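Local coordinates for protein gamma-glutamyltranspeptidase (Ggt) (Helicobacter pylori 26695, PDB 5BPK) that probably cleaves and transfers the gamma-glutamyl group of glutathione and related compounds as an Ntn-hydrolase, here with an acivicin-related dihydro-oxazole amino acid in its substrate pocket, at residues 16-28 / 34-46. Numbering follows the deposited sequence.
Sequences VTYTINASYGSAA and GFLLNNEMDDFSI. With 4UD ((2S)-amino[(5S)-4,5-dihydro-1,2-oxazol-5-yl]acetic acid), chain O.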
loop_
_atom_site.group_PDB
_atom_site.type_symbol
_atom_site.label_atom_id
_atom_site.label_comp_id
_atom_site.label_asym_id
_atom_site.label_seq_id
_atom_site.Cartn_x
_atom_site.Cartn_y
_atom_site.Cartn_z
ATOM N N VAL B 16 -6.137 -5.318 1.753
ATOM C CA VAL B 16 -6.327 -4.018 1.114
ATOM C C VAL B 16 -5.196 -3.065 1.486
ATOM O O VAL B 16 -4.964 -2.814 2.675
ATOM C CB VAL B 16 -7.645 -3.351 1.540
ATOM C CG1 VAL B 16 -7.804 -1.998 0.812
ATOM C CG2 VAL B 16 -8.848 -4.281 1.295
ATOM N N THR B 17 -4.478 -2.568 0.483
ATOM C CA THR B 17 -3.559 -1.452 0.681
ATOM C C THR B 17 -4.099 -0.272 -0.103
ATOM O O THR B 17 -4.391 -0.370 -1.320
ATOM C CB THR B 17 -2.111 -1.751 0.235
ATOM O OG1 THR B 17 -1.725 -3.076 0.617
ATOM C CG2 THR B 17 -1.133 -0.740 0.864
ATOM N N TYR B 18 -4.266 0.853 0.576
ATOM C CA TYR B 18 -4.759 2.044 -0.114
ATOM C C TYR B 18 -4.172 3.310 0.493
ATOM O O TYR B 18 -3.507 3.263 1.547
ATOM C CB TYR B 18 -6.298 2.025 -0.215
ATOM C CG TYR B 18 -7.108 2.567 0.964
ATOM C CD1 TYR B 18 -6.684 2.422 2.285
ATOM C CD2 TYR B 18 -8.334 3.178 0.745
ATOM C CE1 TYR B 18 -7.435 2.928 3.344
ATOM C CE2 TYR B 18 -9.094 3.689 1.802
ATOM C CZ TYR B 18 -8.636 3.564 3.093
ATOM O OH TYR B 18 -9.367 4.071 4.145
ATOM N N THR B 19 -4.351 4.433 -0.196
ATOM C CA THR B 19 -3.441 5.551 0.016
ATOM C C THR B 19 -3.832 6.826 -0.703
ATOM O O THR B 19 -4.552 6.791 -1.698
ATOM C CB THR B 19 -2.016 5.145 -0.473
ATOM O OG1 THR B 19 -1.033 6.068 0.014
ATOM C CG2 THR B 19 -1.962 5.053 -1.997
ATOM N N ILE B 20 -3.313 7.937 -0.186
ATOM C CA ILE B 20 -3.249 9.201 -0.908
ATOM C C ILE B 20 -1.787 9.578 -1.253
ATOM O O ILE B 20 -1.509 10.692 -1.670
ATOM C CB ILE B 20 -4.001 10.329 -0.152
ATOM C CG1 ILE B 20 -3.641 10.378 1.344
ATOM C CG2 ILE B 20 -5.507 10.179 -0.367
ATOM C CD1 ILE B 20 -4.287 11.571 2.076
ATOM N N ASN B 21 -0.907 8.580 -1.124
ATOM C CA ASN B 21 0.535 8.617 -1.364
ATOM C C ASN B 21 1.315 9.162 -0.162
ATOM O O ASN B 21 1.516 8.429 0.806
ATOM C CB ASN B 21 0.927 9.270 -2.697
ATOM C CG ASN B 21 2.390 9.043 -3.036
ATOM O OD1 ASN B 21 3.015 8.134 -2.493
ATOM N ND2 ASN B 21 2.941 9.871 -3.917
ATOM N N ALA B 22 1.762 10.417 -0.199
ATOM C CA ALA B 22 2.458 10.982 0.950
ATOM C C ALA B 22 1.517 11.094 2.152
ATOM O O ALA B 22 0.315 10.917 2.038
ATOM C CB ALA B 22 3.047 12.351 0.612
ATOM N N SER B 23 2.094 11.360 3.313
ATOM C CA SER B 23 1.316 11.677 4.485
ATOM C C SER B 23 0.465 12.914 4.188
ATOM O O SER B 23 0.998 13.999 3.885
ATOM C CB SER B 23 2.231 11.928 5.676
ATOM O OG SER B 23 1.479 12.139 6.853
ATOM N N TYR B 24 -0.857 12.741 4.274
ATOM C CA TYR B 24 -1.855 13.771 3.932
ATOM C C TYR B 24 -1.881 14.112 2.433
ATOM O O TYR B 24 -2.387 15.158 2.029
ATOM C CB TYR B 24 -1.733 15.022 4.811
ATOM C CG TYR B 24 -1.837 14.711 6.287
ATOM C CD1 TYR B 24 -3.078 14.533 6.900
ATOM C CD2 TYR B 24 -0.702 14.582 7.070
ATOM C CE1 TYR B 24 -3.176 14.242 8.242
ATOM C CE2 TYR B 24 -0.793 14.297 8.413
ATOM C CZ TYR B 24 -2.033 14.126 8.995
ATOM O OH TYR B 24 -2.135 13.820 10.322
ATOM N N GLY B 25 -1.365 13.196 1.620
ATOM C CA GLY B 25 -1.472 13.287 0.170
ATOM C C GLY B 25 -0.806 14.545 -0.340
ATOM O O GLY B 25 0.342 14.860 0.038
ATOM N N SER B 26 -1.536 15.267 -1.184
ATOM C CA SER B 26 -1.058 16.514 -1.769
ATOM C C SER B 26 -1.151 17.692 -0.803
ATOM O O SER B 26 -0.734 18.802 -1.140
ATOM C CB SER B 26 -1.878 16.854 -3.004
ATOM O OG SER B 26 -3.167 17.318 -2.639
ATOM N N ALA B 27 -1.723 17.441 0.374
ATOM C CA ALA B 27 -2.034 18.455 1.385
ATOM C C ALA B 27 -3.171 19.416 1.006
ATOM O O ALA B 27 -3.520 20.288 1.807
ATOM C CB ALA B 27 -0.778 19.225 1.788
ATOM N N ALA B 28 -3.746 19.251 -0.190
ATOM C CA ALA B 28 -4.865 20.083 -0.660
ATOM C C ALA B 28 -6.167 19.311 -0.555
ATOM O O ALA B 28 -6.264 18.167 -1.018
ATOM C CB ALA B 28 -4.651 20.520 -2.101
ATOM N N GLY B 34 -14.522 18.102 2.216
ATOM C CA GLY B 34 -13.887 17.610 3.443
ATOM C C GLY B 34 -12.848 16.502 3.308
ATOM O O GLY B 34 -12.494 15.881 4.308
ATOM N N PHE B 35 -12.349 16.245 2.097
ATOM C CA PHE B 35 -11.321 15.215 1.920
ATOM C C PHE B 35 -10.057 15.730 1.239
ATOM O O PHE B 35 -10.097 16.663 0.437
ATOM C CB PHE B 35 -11.887 13.983 1.190
ATOM C CG PHE B 35 -12.192 14.207 -0.268
ATOM C CD1 PHE B 35 -11.218 14.004 -1.237
ATOM C CD2 PHE B 35 -13.462 14.611 -0.674
ATOM C CE1 PHE B 35 -11.504 14.200 -2.582
ATOM C CE2 PHE B 35 -13.744 14.809 -2.008
ATOM C CZ PHE B 35 -12.757 14.611 -2.965
ATOM N N LEU B 36 -8.934 15.103 1.579
ATOM C CA LEU B 36 -7.646 15.416 0.973
ATOM C C LEU B 36 -7.456 14.724 -0.369
ATOM O O LEU B 36 -7.819 13.559 -0.537
ATOM C CB LEU B 36 -6.510 14.983 1.899
ATOM C CG LEU B 36 -6.240 15.898 3.088
ATOM C CD1 LEU B 36 -5.523 15.155 4.203
ATOM C CD2 LEU B 36 -5.459 17.141 2.660
ATOM N N LEU B 37 -6.877 15.454 -1.313
ATOM C CA LEU B 37 -6.448 14.885 -2.594
ATOM C C LEU B 37 -5.148 14.094 -2.455
ATOM O O LEU B 37 -4.245 14.455 -1.689
ATOM C CB LEU B 37 -6.225 16.002 -3.613
ATOM C CG LEU B 37 -7.504 16.683 -4.070
ATOM C CD1 LEU B 37 -7.156 18.036 -4.665
ATOM C CD2 LEU B 37 -8.288 15.796 -5.057
ATOM N N ASN B 38 -5.056 13.023 -3.226
ATOM C CA ASN B 38 -3.815 12.274 -3.371
ATOM C C ASN B 38 -2.747 13.082 -4.090
ATOM O O ASN B 38 -3.061 14.032 -4.813
ATOM C CB ASN B 38 -4.072 10.975 -4.135
ATOM C CG ASN B 38 -4.453 11.218 -5.583
ATOM O OD1 ASN B 38 -3.578 11.356 -6.445
ATOM N ND2 ASN B 38 -5.762 11.304 -5.859
ATOM N N ASN B 39 -1.484 12.710 -3.879
ATOM C CA ASN B 39 -0.412 13.127 -4.794
ATOM C C ASN B 39 0.171 11.910 -5.518
ATOM O O ASN B 39 1.393 11.738 -5.646
ATOM C CB ASN B 39 0.635 14.052 -4.128
ATOM C CG ASN B 39 1.375 13.424 -2.948
ATOM O OD1 ASN B 39 1.039 12.351 -2.466
ATOM N ND2 ASN B 39 2.390 14.137 -2.463
ATOM N N GLU B 40 -0.735 11.068 -6.014
ATOM C CA GLU B 40 -0.334 9.834 -6.684
ATOM C C GLU B 40 0.368 10.076 -8.022
ATOM O O GLU B 40 1.021 9.169 -8.545
ATOM C CB GLU B 40 -1.532 8.894 -6.894
ATOM C CG GLU B 40 -1.268 7.445 -6.521
ATOM C CD GLU B 40 -1.194 7.251 -5.011
ATOM O OE1 GLU B 40 -2.190 7.573 -4.301
ATOM O OE2 GLU B 40 -0.142 6.786 -4.536
ATOM N N MET B 41 0.255 11.275 -8.588
ATOM C CA MET B 41 0.969 11.545 -9.850
ATOM C C MET B 41 2.483 11.424 -9.713
ATOM O O MET B 41 3.153 11.139 -10.695
ATOM C CB MET B 41 0.589 12.905 -10.446
ATOM C CG MET B 41 -0.893 13.017 -10.820
ATOM S SD MET B 41 -1.430 11.921 -12.169
ATOM C CE MET B 41 -0.725 12.767 -13.595
ATOM N N ASP B 42 3.023 11.617 -8.508
ATOM C CA ASP B 42 4.468 11.426 -8.265
ATOM C C ASP B 42 4.937 9.959 -8.371
ATOM O O ASP B 42 6.135 9.680 -8.337
ATOM C CB ASP B 42 4.881 11.991 -6.896
ATOM C CG ASP B 42 6.396 12.072 -6.732
ATOM O OD1 ASP B 42 7.024 12.884 -7.454
ATOM O OD2 ASP B 42 6.958 11.314 -5.899
ATOM N N ASP B 43 4.006 9.015 -8.435
ATOM C CA ASP B 43 4.380 7.626 -8.674
ATOM C C ASP B 43 4.650 7.329 -10.148
ATOM O O ASP B 43 5.164 6.262 -10.460
ATOM C CB ASP B 43 3.335 6.667 -8.116
ATOM C CG ASP B 43 3.483 6.432 -6.619
ATOM O OD1 ASP B 43 4.436 6.941 -5.991
ATOM O OD2 ASP B 43 2.621 5.723 -6.072
ATOM N N PHE B 44 4.299 8.250 -11.043
ATOM C CA PHE B 44 4.802 8.204 -12.431
ATOM C C PHE B 44 6.268 8.609 -12.462
ATOM O O PHE B 44 6.756 9.314 -11.574
ATOM C CB PHE B 44 4.048 9.165 -13.353
ATOM C CG PHE B 44 2.677 8.692 -13.767
ATOM C CD1 PHE B 44 2.535 7.612 -14.629
ATOM C CD2 PHE B 44 1.529 9.344 -13.319
ATOM C CE1 PHE B 44 1.284 7.179 -15.035
ATOM C CE2 PHE B 44 0.273 8.924 -13.730
ATOM C CZ PHE B 44 0.149 7.832 -14.583
ATOM N N SER B 45 6.958 8.194 -13.518
ATOM C CA SER B 45 8.215 8.828 -13.881
ATOM C C SER B 45 7.852 10.126 -14.590
ATOM O O SER B 45 7.285 10.105 -15.687
ATOM C CB SER B 45 9.062 7.927 -14.777
ATOM O OG SER B 45 10.258 8.590 -15.147
ATOM N N ILE B 46 8.147 11.256 -13.946
ATOM C CA ILE B 46 7.807 12.569 -14.497
ATOM C C ILE B 46 8.887 13.115 -15.448
ATOM O O ILE B 46 8.650 14.079 -16.172
ATOM C CB ILE B 46 7.464 13.590 -13.376
ATOM C CG1 ILE B 46 8.687 13.937 -12.517
ATOM C CG2 ILE B 46 6.329 13.044 -12.499
ATOM C CD1 ILE B 46 8.388 14.960 -11.454
HETATM C C3 4UD O . 2.203 4.037 0.644
HETATM C C4 4UD O . 2.181 4.007 -1.576
HETATM C C5 4UD O . 2.219 5.036 -0.460
HETATM C C6 4UD O . 2.833 4.438 -2.898
HETATM C C8 4UD O . 2.597 3.313 -3.879
HETATM O O9 4UD O . 1.551 3.212 -4.472
HETATM O O10 4UD O . 3.561 2.389 -4.105
HETATM N N7 4UD O . 2.189 5.650 -3.422
HETATM O O2 4UD O . 2.908 2.883 -1.086
HETATM N N1 4UD O . 2.595 2.885 0.212
HETATM O O HOH W 1 5.533 9.179 -4.850
#
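The amino-group end of the ligand pocket in this Ntn-hydrolase is built where Asn-21, just past strand 13-19, meets Asn-39 and the short 3-10 segment 40-43, which supplies Glu-40 and Asp-43. Ligand N7 donates to Asp-43 OD2 at 2.7 Å and to Asn-21 OD1 at 2.8 Å, and more weakly to Glu-40 OE2. Asn-21 has CG anti to the backbone N (chi1 -169°), and its side chain crosses that of Asn-39 at about a right angle, the amide planes 54° apart. ND2 then gives one hydrogen to Asn-39 O at 3.0 Å, coming from above the carbonyl plane, while Asp-42 N reaches that oxygen from the opposite face. The same ND2 donates to a water that in turn donates to Asp-42 OD2 and Asp-43 OD1. Tyr-54 OH is a further partner of Asn-21 OD1; from the neighbouring Ggt chain, Ser-127 pairs with Asp-42, Glu-128 with the Asn-39 side chain, and Arg-103 forms salt bridges with Glu-40 and Asp-43.

Asn-39 returns the grip: its OD1 takes Ala-22 N at 3.1 Å, in plane and on a lone pair, and Asn-39 N donates to Ile-20 O. Farther from the ligand, Leu-37 O receives both Ser-26 N (2.9 Å) and Ser-26 OG (3.2 Å) from one face of its plane, and Leu-37 N donates to Ala-28 O. Leu-36 supplies the apolar part, its CD1 lying at the edge of the Tyr-24 ring, 3.7 Å from CD1 of Tyr-24, and its CB against Ile-20 CD1.

With ND2 engaged by Asn-39 O and the water, the Asn-21 amide is fixed with its oxygen facing the ligand; with the two Arg-103-bridged carboxylates it would suit a protonated alpha-amino group, consistent with recognition of gamma-glutamyl substrates.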